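Local structure of ABC-type transport system, sugar-family extracellular solute-binding protein (Peptoclostridium difficile 630, 6HNI) at residues Leu31-Ala36 and Phe63-Asn68; Ala39-Phe44 and Phe89-Pro94; Val214-Leu219 and Ala240-Pro245. The protein binds tyrosine between two lobes as an extracellular lipoprotein with adhesive properties, and probably delivers it to an ABC-type transporter. The protein carries 1 engineered substitution. One frame throughout, in Å; residues are numbered along the deposited sequence.

Contact 1: residues Leu31-Ala36 and Phe63-Asn68; sequences LVEHPA and FQNAQN. With TYR (tyrosine), chain B; EDO (1,2-ethanediol), chain E.
Where the chain leaves strand 24-30, the amide of N68 lies against L31 and V32, while a few ångströms away E33, N65 and Q67 meet mostly through small molecules. The tight part rests on one backbone bond, N68 N to L31 O at 2.8 Å, made at 165°. Around it, N68 OD1 lies 3.4 Å from L31 CG, and the amide carbon N68 CG sits 3.6 Å from V32 CB. V32 has CG1 between its backbone N and carbonyl carbon (chi1 67°); this puts CG1 by N68 OD1 and CG2 between the N68 amide and an ethanediol. The contact brings together the segments that follow two neighbouring parallel strands of a beta-alpha-beta unit: strand 24-30, helix 35-50 and strand 59-65, with H34 as N-cap of the helix and its ring against the bound tyrosine. At the end of the last strand, N65 OD1 accepts from Q67 N at 2.8 Å, an Asx turn in which the donor stands 47° above the amide plane. That turn brings the backbone round to L31 O, and A66 CB packs on the same oxygen at 3.4 Å. The outer side is looser. E33 and N65 cross at about a right angle, their closest atoms being E33 CG and N65 ND2, and a water links E33 OE2 to N65 ND2. An ethanediol, probably from the crystallisation liquor, takes bonds at O1 from E33 N, 2.9 Å away, and from N65 ND2; its far hydroxyl receives only a weak one from Q67 NE2.

Contact 2: residues Ala39-Phe44 and Phe89-Pro94; sequences ATRTGF and FAISTP. With TYR (tyrosine), chain B; EDO (1,2-ethanediol), chain C.
F44 and F89 lie face against face, their planes only 7° apart and their centroids 3.7 Å from each other, in an offset stack. The two side chains run past each other in opposite directions, one coming from the helix and the other from the strand. The slip between the rings sets F89 CE2 3.3 Å from F44 CG, near the root of the F44 side chain, and carries F89 CB over the outer part of the F44 ring as an off-centre CH-pi contact. In both residues CG is anti to the backbone N (chi1 177° for F44), which sends each ring across the gap. I91 CG1 lies over the other face of F89, toward the rim, while T40 O and R41 CA stand at the edge of that ring. Helix 35-50 thus packs on the parallel sheet of the N-terminal lobe, as in the alpha/beta lobes of periplasmic-binding-protein folds; helix segment 39-44 runs nearly antiparallel to strand 89-91, at 154° and 9.7 Å between axes. Nearer the ligand, T40 OG1 touches I91 CG2 at 3.3 Å but bonds to L37 O one turn back, leaving its contact with I91 as packing. R41 lays CB against I91 CD1, then bends beyond CG away from the strand; its guanidinium forms a cation-pi contact with F63. At the opposite end of 89-94, T93 N and T93 OG1 both donate to the carboxylate of the bound tyrosine.

Contact 3: residues Val214-Leu219 and Ala240-Pro245; sequences VPTDNL and AAESGP. With TYR (tyrosine), chain B.
V214 and A240 face each other as a parallel beta bridge, CA to CA 4.4 Å, and A241 N donates to V214 O at 2.9 Å, nearly along the C=O axis. The bridge joins the C-terminal ends of strands 211-214 and 238-240, neighbours in the parallel sheet of the second lobe, where the loops leaving the strands line the ligand pocket in the manner of periplasmic-binding-protein folds. The side chains of V214 and A240 lie on the same face of the sheet, CB to CB 4.2 Å. One step on, A241 CB points at the other loop and meets T216 CG2 at 3.6 Å. T216, at the centre of an inverse gamma turn, divides its branches: CG2 takes the apolar contact with A241 and E242 CG, whereas OG1, set between the backbone N and carbonyl carbon (chi1 65°), accepts from the amino group of the bound tyrosine and also pairs with Q172 NE2. At the start of the helix that follows, N218 ND2 donates to tyrosine O at 2.9 Å while N218 OD1 is held by H34 NE2, which should fix which way round the amide sits. D217 is the N-cap of helix 218-221, its OD1 accepting from V220 N. The second segment meets the phenol end of the ligand. A bend beyond CG brings the E242 carboxylate round to the ligand and the helix start, where it is split between two tasks: OE2 accepts a hydrogen bond from tyrosine OH, a short 2.5 Å away, and OE1 caps helix 243-247. Such a pairing should tie the orientation of the carboxylate to the helix start. The capping donor, G244 N, lies 2.8 Å from E242 OE1 and approaches from above the carboxylate plane, 60° out of it.

How the contacts relate
From the N terminus, strand 24-30 leads into 31-36, and contact 1 closes the first loop when the end of strand 59-65 and the turn after it return beside it, past helix 35-50. Contact 2 opens within that loop, at 39-44, and closes beyond it at 89-94, so the two cross; both use helix 35-50 and one parallel sheet, and they touch where L31 CB packs on S92 OG. Contact 3 follows in series, closing a later loop from 214-219 to 240-245 in the other lobe's sheet. Contacts 1 and 3 also touch where A36 CB packs on E242 OE2 and P35 CB on G244 CA, and all three contacts touch the tyrosine held between the lobes in this closed form.

Contact 1: residues Leu31-Ala36 and Phe63-Asn68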
loop_
_atom_site.group_PDB
_atom_site.type_symbol
_atom_site.label_atom_id
_atom_site.label_comp_id
_atom_site.label_asym_id
_atom_site.label_seq_id
_atom_site.Cartn_x
_atom_site.Cartn_y
_atom_site.Cartn_z
ATOM N N LEU A 31 -8.560 -5.231 -3.168
ATOM C CA LEU A 31 -9.501 -4.093 -3.031
ATOM C C LEU A 31 -9.843 -3.393 -4.354
ATOM O O LEU A 31 -11.022 -3.111 -4.634
ATOM C CB LEU A 31 -8.905 -3.128 -2.025
ATOM C CG LEU A 31 -9.654 -1.790 -1.845
ATOM C CD1 LEU A 31 -11.026 -2.091 -1.310
ATOM C CD2 LEU A 31 -8.812 -0.944 -0.926
ATOM N N VAL A 32 -8.808 -3.098 -5.129
ATOM C CA VAL A 32 -8.909 -2.270 -6.322
ATOM C C VAL A 32 -7.628 -2.459 -7.146
ATOM O O VAL A 32 -6.615 -2.815 -6.591
ATOM C CB VAL A 32 -9.139 -0.769 -5.930
ATOM C CG1 VAL A 32 -7.920 -0.201 -5.243
ATOM C CG2 VAL A 32 -9.572 0.073 -7.146
ATOM N N GLU A 33 -7.656 -2.151 -8.432
ATOM C CA GLU A 33 -6.428 -1.952 -9.217
ATOM C C GLU A 33 -5.784 -0.589 -8.906
ATOM O O GLU A 33 -6.283 0.509 -9.307
ATOM C CB GLU A 33 -6.725 -2.034 -10.703
ATOM C CG GLU A 33 -7.249 -3.368 -11.187
ATOM C CD GLU A 33 -7.738 -3.316 -12.623
ATOM O OE1 GLU A 33 -7.516 -2.294 -13.288
ATOM O OE2 GLU A 33 -8.335 -4.304 -13.095
ATOM N N HIS A 34 -4.709 -0.616 -8.151
ATOM C CA HIS A 34 -3.718 0.476 -8.120
ATOM C C HIS A 34 -2.332 -0.213 -8.153
ATOM O O HIS A 34 -2.258 -1.411 -7.840
ATOM C CB HIS A 34 -3.911 1.551 -7.029
ATOM C CG HIS A 34 -3.704 1.147 -5.591
ATOM N ND1 HIS A 34 -2.456 1.036 -5.011
ATOM C CD2 HIS A 34 -4.597 1.023 -4.571
ATOM C CE1 HIS A 34 -2.606 0.795 -3.716
ATOM N NE2 HIS A 34 -3.895 0.814 -3.413
ATOM N N PRO A 35 -1.271 0.484 -8.579
ATOM C CA PRO A 35 -0.064 -0.265 -8.955
ATOM C C PRO A 35 0.508 -1.178 -7.910
ATOM O O PRO A 35 0.917 -2.329 -8.223
ATOM C CB PRO A 35 0.924 0.819 -9.383
ATOM C CG PRO A 35 0.020 1.896 -9.953
ATOM C CD PRO A 35 -1.194 1.873 -9.067
ATOM N N ALA A 36 0.544 -0.765 -6.690
ATOM C CA ALA A 36 1.135 -1.559 -5.633
ATOM C C ALA A 36 0.336 -2.816 -5.444
ATOM O O ALA A 36 0.906 -3.917 -5.236
ATOM C CB ALA A 36 1.166 -0.757 -4.311
ATOM N N PHE A 63 -9.675 -15.203 -8.615
ATOM C CA PHE A 63 -9.346 -13.789 -8.384
ATOM C C PHE A 63 -10.609 -12.920 -8.383
ATOM O O PHE A 63 -11.438 -12.989 -9.322
ATOM C CB PHE A 63 -8.404 -13.291 -9.473
ATOM C CG PHE A 63 -8.128 -11.811 -9.376
ATOM C CD1 PHE A 63 -7.265 -11.328 -8.393
ATOM C CD2 PHE A 63 -8.740 -10.918 -10.209
ATOM C CE1 PHE A 63 -7.022 -9.977 -8.224
ATOM C CE2 PHE A 63 -8.527 -9.522 -10.062
ATOM C CZ PHE A 63 -7.647 -9.071 -9.077
ATOM N N GLN A 64 -10.715 -12.090 -7.353
ATOM C CA GLN A 64 -11.868 -11.179 -7.177
ATOM C C GLN A 64 -11.389 -9.793 -6.784
ATOM O O GLN A 64 -10.648 -9.615 -5.817
ATOM C CB GLN A 64 -12.836 -11.688 -6.113
ATOM C CG GLN A 64 -13.449 -13.052 -6.399
ATOM C CD GLN A 64 -14.487 -13.027 -7.492
ATOM O OE1 GLN A 64 -15.205 -12.041 -7.628
ATOM N NE2 GLN A 64 -14.667 -14.147 -8.217
ATOM N N ASN A 65 -11.814 -8.816 -7.577
ATOM C CA ASN A 65 -11.501 -7.391 -7.381
ATOM C C ASN A 65 -12.783 -6.705 -6.890
ATOM O O ASN A 65 -13.831 -6.815 -7.508
ATOM C CB ASN A 65 -11.021 -6.839 -8.698
ATOM C CG ASN A 65 -10.609 -5.361 -8.651
ATOM O OD1 ASN A 65 -10.822 -4.643 -7.681
ATOM N ND2 ASN A 65 -10.027 -4.900 -9.740
ATOM N N ALA A 66 -12.668 -6.012 -5.764
ATOM C CA ALA A 66 -13.817 -5.267 -5.183
ATOM C C ALA A 66 -14.107 -3.944 -5.874
ATOM O O ALA A 66 -15.077 -3.292 -5.527
ATOM C CB ALA A 66 -13.618 -5.034 -3.724
ATOM N N GLN A 67 -13.220 -3.517 -6.763
ATOM C CA GLN A 67 -13.330 -2.215 -7.438
ATOM C C GLN A 67 -13.535 -1.051 -6.470
ATOM O O GLN A 67 -14.322 -0.103 -6.750
ATOM C CB GLN A 67 -14.413 -2.276 -8.511
ATOM C CG GLN A 67 -14.103 -3.242 -9.641
ATOM C CD GLN A 67 -15.192 -3.245 -10.692
ATOM O OE1 GLN A 67 -16.132 -4.017 -10.614
ATOM N NE2 GLN A 67 -15.094 -2.344 -11.653
ATOM N N ASN A 68 -12.794 -1.096 -5.376
ATOM C CA ASN A 68 -12.776 -0.078 -4.316
ATOM C C ASN A 68 -14.055 0.035 -3.517
ATOM O O ASN A 68 -14.212 0.975 -2.730
ATOM C CB ASN A 68 -12.326 1.316 -4.814
ATOM C CG ASN A 68 -11.034 1.782 -4.176
ATOM O OD1 ASN A 68 -10.565 1.232 -3.179
ATOM N ND2 ASN A 68 -10.454 2.832 -4.740
HETATM N N TYR B . -0.914 -0.003 2.913
HETATM C CA TYR B . -2.268 -0.102 2.340
HETATM C C TYR B . -3.148 -0.937 3.257
HETATM O O TYR B . -4.263 -1.255 2.861
HETATM C CB TYR B . -2.262 -0.528 0.858
HETATM C CG TYR B . -1.622 0.486 -0.032
HETATM C CD1 TYR B . -2.251 1.752 -0.220
HETATM C CD2 TYR B . -0.416 0.310 -0.639
HETATM C CE1 TYR B . -1.636 2.723 -0.967
HETATM C CE2 TYR B . 0.214 1.275 -1.395
HETATM C CZ TYR B . -0.417 2.531 -1.559
HETATM O OH TYR B . 0.201 3.515 -2.305
HETATM O OXT TYR B . -2.784 -1.190 4.387
HETATM C C1 EDO E . -10.633 -0.733 -10.844
HETATM O O1 EDO E . -10.087 -1.844 -10.068
HETATM C C2 EDO E . -11.628 0.139 -10.064
HETATM O O2 EDO E . -12.939 0.177 -10.630
HETATM O O HOH W 1 -8.226 -6.493 -11.750
#

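Contact 2: residues Ala39-Phe44 and Phe89-Pro94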
loop_
_atom_site.group_PDB
_atom_site.type_symbol
_atom_site.label_atom_id
_atom_site.label_comp_id
_atom_site.label_asym_id
_atom_site.label_seq_id
_atom_site.Cartn_x
_atom_site.Cartn_y
_atom_site.Cartn_z
ATOM N N ALA A 39 0.899 -5.243 -8.258
ATOM C CA ALA A 39 2.268 -5.810 -8.198
ATOM C C ALA A 39 2.330 -6.967 -7.208
ATOM O O ALA A 39 3.002 -8.017 -7.475
ATOM C CB ALA A 39 3.313 -4.734 -7.867
ATOM N N THR A 40 1.639 -6.876 -6.084
ATOM C CA THR A 40 1.676 -7.978 -5.123
ATOM C C THR A 40 1.028 -9.205 -5.708
ATOM O O THR A 40 1.520 -10.320 -5.424
ATOM C CB THR A 40 1.068 -7.672 -3.751
ATOM O OG1 THR A 40 -0.357 -7.563 -3.858
ATOM C CG2 THR A 40 1.635 -6.417 -3.165
ATOM N N ARG A 41 -0.061 -9.070 -6.429
ATOM C CA ARG A 41 -0.720 -10.230 -7.031
ATOM C C ARG A 41 0.241 -10.883 -8.027
ATOM O O ARG A 41 0.381 -12.142 -8.074
ATOM C CB ARG A 41 -2.044 -9.807 -7.690
ATOM C CG ARG A 41 -2.965 -10.918 -8.161
ATOM C CD ARG A 41 -2.602 -11.380 -9.536
ATOM N NE ARG A 41 -3.615 -12.234 -10.167
ATOM C CZ ARG A 41 -4.666 -11.828 -10.882
ATOM N NH1 ARG A 41 -5.446 -12.713 -11.487
ATOM N NH2 ARG A 41 -4.930 -10.550 -11.066
ATOM N N THR A 42 0.891 -10.069 -8.846
ATOM C CA THR A 42 1.847 -10.565 -9.838
ATOM C C THR A 42 2.938 -11.404 -9.177
ATOM O O THR A 42 3.236 -12.558 -9.611
ATOM C CB THR A 42 2.441 -9.391 -10.618
ATOM O OG1 THR A 42 1.389 -8.821 -11.395
ATOM C CG2 THR A 42 3.560 -9.824 -11.563
ATOM N N GLY A 43 3.554 -10.879 -8.134
ATOM C CA GLY A 43 4.612 -11.603 -7.415
ATOM C C GLY A 43 4.130 -12.873 -6.762
ATOM O O GLY A 43 4.847 -13.922 -6.816
ATOM N N PHE A 44 2.963 -12.853 -6.139
ATOM C CA PHE A 44 2.423 -14.014 -5.445
ATOM C C PHE A 44 2.246 -15.156 -6.437
ATOM O O PHE A 44 2.660 -16.297 -6.153
ATOM C CB PHE A 44 1.073 -13.649 -4.826
ATOM C CG PHE A 44 0.330 -14.742 -4.130
ATOM C CD1 PHE A 44 0.468 -14.924 -2.792
ATOM C CD2 PHE A 44 -0.642 -15.490 -4.808
ATOM C CE1 PHE A 44 -0.244 -15.899 -2.113
ATOM C CE2 PHE A 44 -1.358 -16.478 -4.122
ATOM C CZ PHE A 44 -1.173 -16.666 -2.783
ATOM N N PHE A 89 -5.848 -15.292 -0.122
ATOM C CA PHE A 89 -4.797 -14.280 -0.220
ATOM C C PHE A 89 -5.528 -12.912 -0.334
ATOM O O PHE A 89 -6.268 -12.680 -1.272
ATOM C CB PHE A 89 -3.966 -14.548 -1.473
ATOM C CG PHE A 89 -2.915 -13.510 -1.809
ATOM C CD1 PHE A 89 -2.125 -12.908 -0.828
ATOM C CD2 PHE A 89 -2.696 -13.179 -3.120
ATOM C CE1 PHE A 89 -1.182 -11.919 -1.203
ATOM C CE2 PHE A 89 -1.751 -12.233 -3.488
ATOM C CZ PHE A 89 -0.988 -11.641 -2.501
ATOM N N ALA A 90 -5.244 -12.094 0.681
ATOM C CA ALA A 90 -5.949 -10.753 0.797
ATOM C C ALA A 90 -4.924 -9.633 0.608
ATOM O O ALA A 90 -3.899 -9.555 1.298
ATOM C CB ALA A 90 -6.659 -10.650 2.154
ATOM N N ILE A 91 -5.280 -8.714 -0.312
ATOM C CA ILE A 91 -4.394 -7.670 -0.730
ATOM C C ILE A 91 -5.056 -6.352 -0.300
ATOM O O ILE A 91 -6.058 -5.968 -0.896
ATOM C CB ILE A 91 -4.167 -7.684 -2.255
ATOM C CG1 ILE A 91 -3.589 -9.056 -2.718
ATOM C CG2 ILE A 91 -3.298 -6.536 -2.710
ATOM C CD1 ILE A 91 -3.618 -9.148 -4.215
ATOM N N SER A 92 -4.383 -5.723 0.669
ATOM C CA SER A 92 -4.789 -4.452 1.372
ATOM C C SER A 92 -5.457 -4.740 2.687
ATOM O O SER A 92 -6.097 -5.770 2.921
ATOM C CB SER A 92 -5.688 -3.540 0.527
ATOM O OG SER A 92 -7.041 -3.944 0.607
ATOM N N THR A 93 -5.452 -3.679 3.551
ATOM C CA THR A 93 -6.082 -3.744 4.846
ATOM C C THR A 93 -7.583 -4.018 4.751
ATOM O O THR A 93 -8.094 -4.874 5.441
ATOM C CB THR A 93 -5.711 -2.552 5.737
ATOM O OG1 THR A 93 -4.323 -2.554 6.000
ATOM C CG2 THR A 93 -6.472 -2.557 7.037
ATOM N N PRO A 94 -8.335 -3.195 3.979
ATOM C CA PRO A 94 -9.767 -3.494 3.872
ATOM C C PRO A 94 -10.116 -4.920 3.401
ATOM O O PRO A 94 -11.039 -5.556 3.957
ATOM C CB PRO A 94 -10.298 -2.388 2.935
ATOM C CG PRO A 94 -9.279 -1.298 3.030
ATOM C CD PRO A 94 -7.964 -2.033 3.174
HETATM N N TYR B . -0.914 -0.003 2.913
HETATM C CA TYR B . -2.268 -0.102 2.340
HETATM C C TYR B . -3.148 -0.937 3.257
HETATM O O TYR B . -4.263 -1.255 2.861
HETATM C CB TYR B . -2.262 -0.528 0.858
HETATM C CG TYR B . -1.622 0.486 -0.032
HETATM C CD1 TYR B . -2.251 1.752 -0.220
HETATM C CD2 TYR B . -0.416 0.310 -0.639
HETATM C CE1 TYR B . -1.636 2.723 -0.967
HETATM C CE2 TYR B . 0.214 1.275 -1.395
HETATM C CZ TYR B . -0.417 2.531 -1.559
HETATM O OH TYR B . 0.201 3.515 -2.305
HETATM O OXT TYR B . -2.784 -1.190 4.387
HETATM C C1 EDO C . -7.811 -10.285 -14.375
HETATM O O1 EDO C . -6.904 -10.051 -13.283
HETATM C C2 EDO C . -8.789 -11.409 -14.032
HETATM O O2 EDO C . -8.069 -12.530 -13.476
#

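Contact 3: residues Val214-Leu219 and Ala240-Pro245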
loop_
_atom_site.group_PDB
_atom_site.type_symbol
_atom_site.label_atom_id
_atom_site.label_comp_id
_atom_site.label_asym_id
_atom_site.label_seq_id
_atom_site.Cartn_x
_atom_site.Cartn_y
_atom_site.Cartn_z
ATOM N N VAL A 214 1.952 11.605 0.634
ATOM C CA VAL A 214 0.906 10.626 0.350
ATOM C C VAL A 214 1.244 9.319 1.064
ATOM O O VAL A 214 2.155 8.575 0.615
ATOM C CB VAL A 214 0.699 10.461 -1.144
ATOM C CG1 VAL A 214 -0.361 9.399 -1.448
ATOM C CG2 VAL A 214 0.330 11.801 -1.801
ATOM N N PRO A 215 0.544 9.011 2.135
ATOM C CA PRO A 215 0.738 7.702 2.791
ATOM C C PRO A 215 0.198 6.593 1.889
ATOM O O PRO A 215 -0.320 6.813 0.817
ATOM C CB PRO A 215 -0.094 7.810 4.077
ATOM C CG PRO A 215 -0.891 9.032 3.961
ATOM C CD PRO A 215 -0.640 9.724 2.680
ATOM N N THR A 216 0.416 5.348 2.359
ATOM C CA THR A 216 -0.194 4.197 1.677
ATOM C C THR A 216 -1.680 4.035 2.022
ATOM O O THR A 216 -2.096 3.223 2.821
ATOM C CB THR A 216 0.619 2.882 1.903
ATOM O OG1 THR A 216 0.595 2.505 3.242
ATOM C CG2 THR A 216 2.026 3.072 1.363
ATOM N N ASP A 217 -2.440 5.027 1.491
ATOM C CA ASP A 217 -3.851 5.161 1.589
ATOM C C ASP A 217 -4.490 4.764 0.249
ATOM O O ASP A 217 -4.127 5.269 -0.801
ATOM C CB ASP A 217 -4.149 6.675 1.836
ATOM C CG ASP A 217 -5.621 6.942 2.024
ATOM O OD1 ASP A 217 -6.380 7.097 1.037
ATOM O OD2 ASP A 217 -6.021 7.004 3.200
ATOM N N ASN A 218 -5.381 3.744 0.306
ATOM C CA ASN A 218 -5.962 3.208 -0.884
ATOM C C ASN A 218 -6.822 4.181 -1.674
ATOM O O ASN A 218 -6.799 4.189 -2.865
ATOM C CB ASN A 218 -6.757 1.929 -0.573
ATOM C CG ASN A 218 -5.869 0.777 -0.104
ATOM O OD1 ASN A 218 -5.126 0.183 -0.922
ATOM N ND2 ASN A 218 -5.924 0.484 1.171
ATOM N N LEU A 219 -7.553 5.018 -0.926
ATOM C CA LEU A 219 -8.428 6.026 -1.569
ATOM C C LEU A 219 -7.604 7.062 -2.344
ATOM O O LEU A 219 -7.850 7.300 -3.526
ATOM C CB LEU A 219 -9.324 6.634 -0.508
ATOM C CG LEU A 219 -10.381 7.571 -1.094
ATOM C CD1 LEU A 219 -11.377 6.819 -1.944
ATOM C CD2 LEU A 219 -11.076 8.300 0.048
ATOM N N ALA A 240 5.395 10.575 -2.198
ATOM C CA ALA A 240 4.559 9.427 -1.837
ATOM C C ALA A 240 5.372 8.393 -1.085
ATOM O O ALA A 240 6.607 8.321 -1.243
ATOM C CB ALA A 240 3.967 8.784 -3.076
ATOM N N ALA A 241 4.676 7.564 -0.333
ATOM C CA ALA A 241 5.313 6.466 0.426
ATOM C C ALA A 241 5.874 5.348 -0.446
ATOM O O ALA A 241 6.786 4.668 0.017
ATOM C CB ALA A 241 4.331 5.899 1.411
ATOM N N GLU A 242 5.374 5.193 -1.656
ATOM C CA GLU A 242 5.823 4.131 -2.575
ATOM C C GLU A 242 5.652 4.540 -3.996
ATOM O O GLU A 242 5.161 5.660 -4.254
ATOM C CB GLU A 242 5.143 2.801 -2.242
ATOM C CG GLU A 242 3.627 2.767 -2.343
ATOM C CD GLU A 242 3.072 2.345 -3.695
ATOM O OE1 GLU A 242 3.832 1.788 -4.545
ATOM O OE2 GLU A 242 1.842 2.543 -3.922
ATOM N N SER A 243 6.134 3.744 -4.936
ATOM C CA SER A 243 6.315 4.187 -6.295
ATOM C C SER A 243 5.053 4.216 -7.153
ATOM O O SER A 243 5.055 4.886 -8.174
ATOM C CB SER A 243 7.420 3.426 -6.987
ATOM O OG SER A 243 7.069 2.079 -7.255
ATOM N N GLY A 244 3.985 3.506 -6.767
ATOM C CA GLY A 244 2.765 3.522 -7.555
ATOM C C GLY A 244 2.275 4.955 -7.792
ATOM O O GLY A 244 2.014 5.367 -8.925
ATOM N N PRO A 245 2.136 5.735 -6.718
ATOM C CA PRO A 245 1.680 7.129 -6.963
ATOM C C PRO A 245 2.656 7.940 -7.783
ATOM O O PRO A 245 2.242 8.870 -8.458
ATOM C CB PRO A 245 1.557 7.666 -5.538
ATOM C CG PRO A 245 1.156 6.469 -4.719
ATOM C CD PRO A 245 1.954 5.340 -5.321
HETATM N N TYR B . -0.914 -0.003 2.913
HETATM C CA TYR B . -2.268 -0.102 2.340
HETATM C C TYR B . -3.148 -0.937 3.257
HETATM O O TYR B . -4.263 -1.255 2.861
HETATM C CB TYR B . -2.262 -0.528 0.858
HETATM C CG TYR B . -1.622 0.486 -0.032
HETATM C CD1 TYR B . -2.251 1.752 -0.220
HETATM C CD2 TYR B . -0.416 0.310 -0.639
HETATM C CE1 TYR B . -1.636 2.723 -0.967
HETATM C CE2 TYR B . 0.214 1.275 -1.395
HETATM C CZ TYR B . -0.417 2.531 -1.559
HETATM O OH TYR B . 0.201 3.515 -2.305
HETATM O OXT TYR B . -2.784 -1.190 4.387
#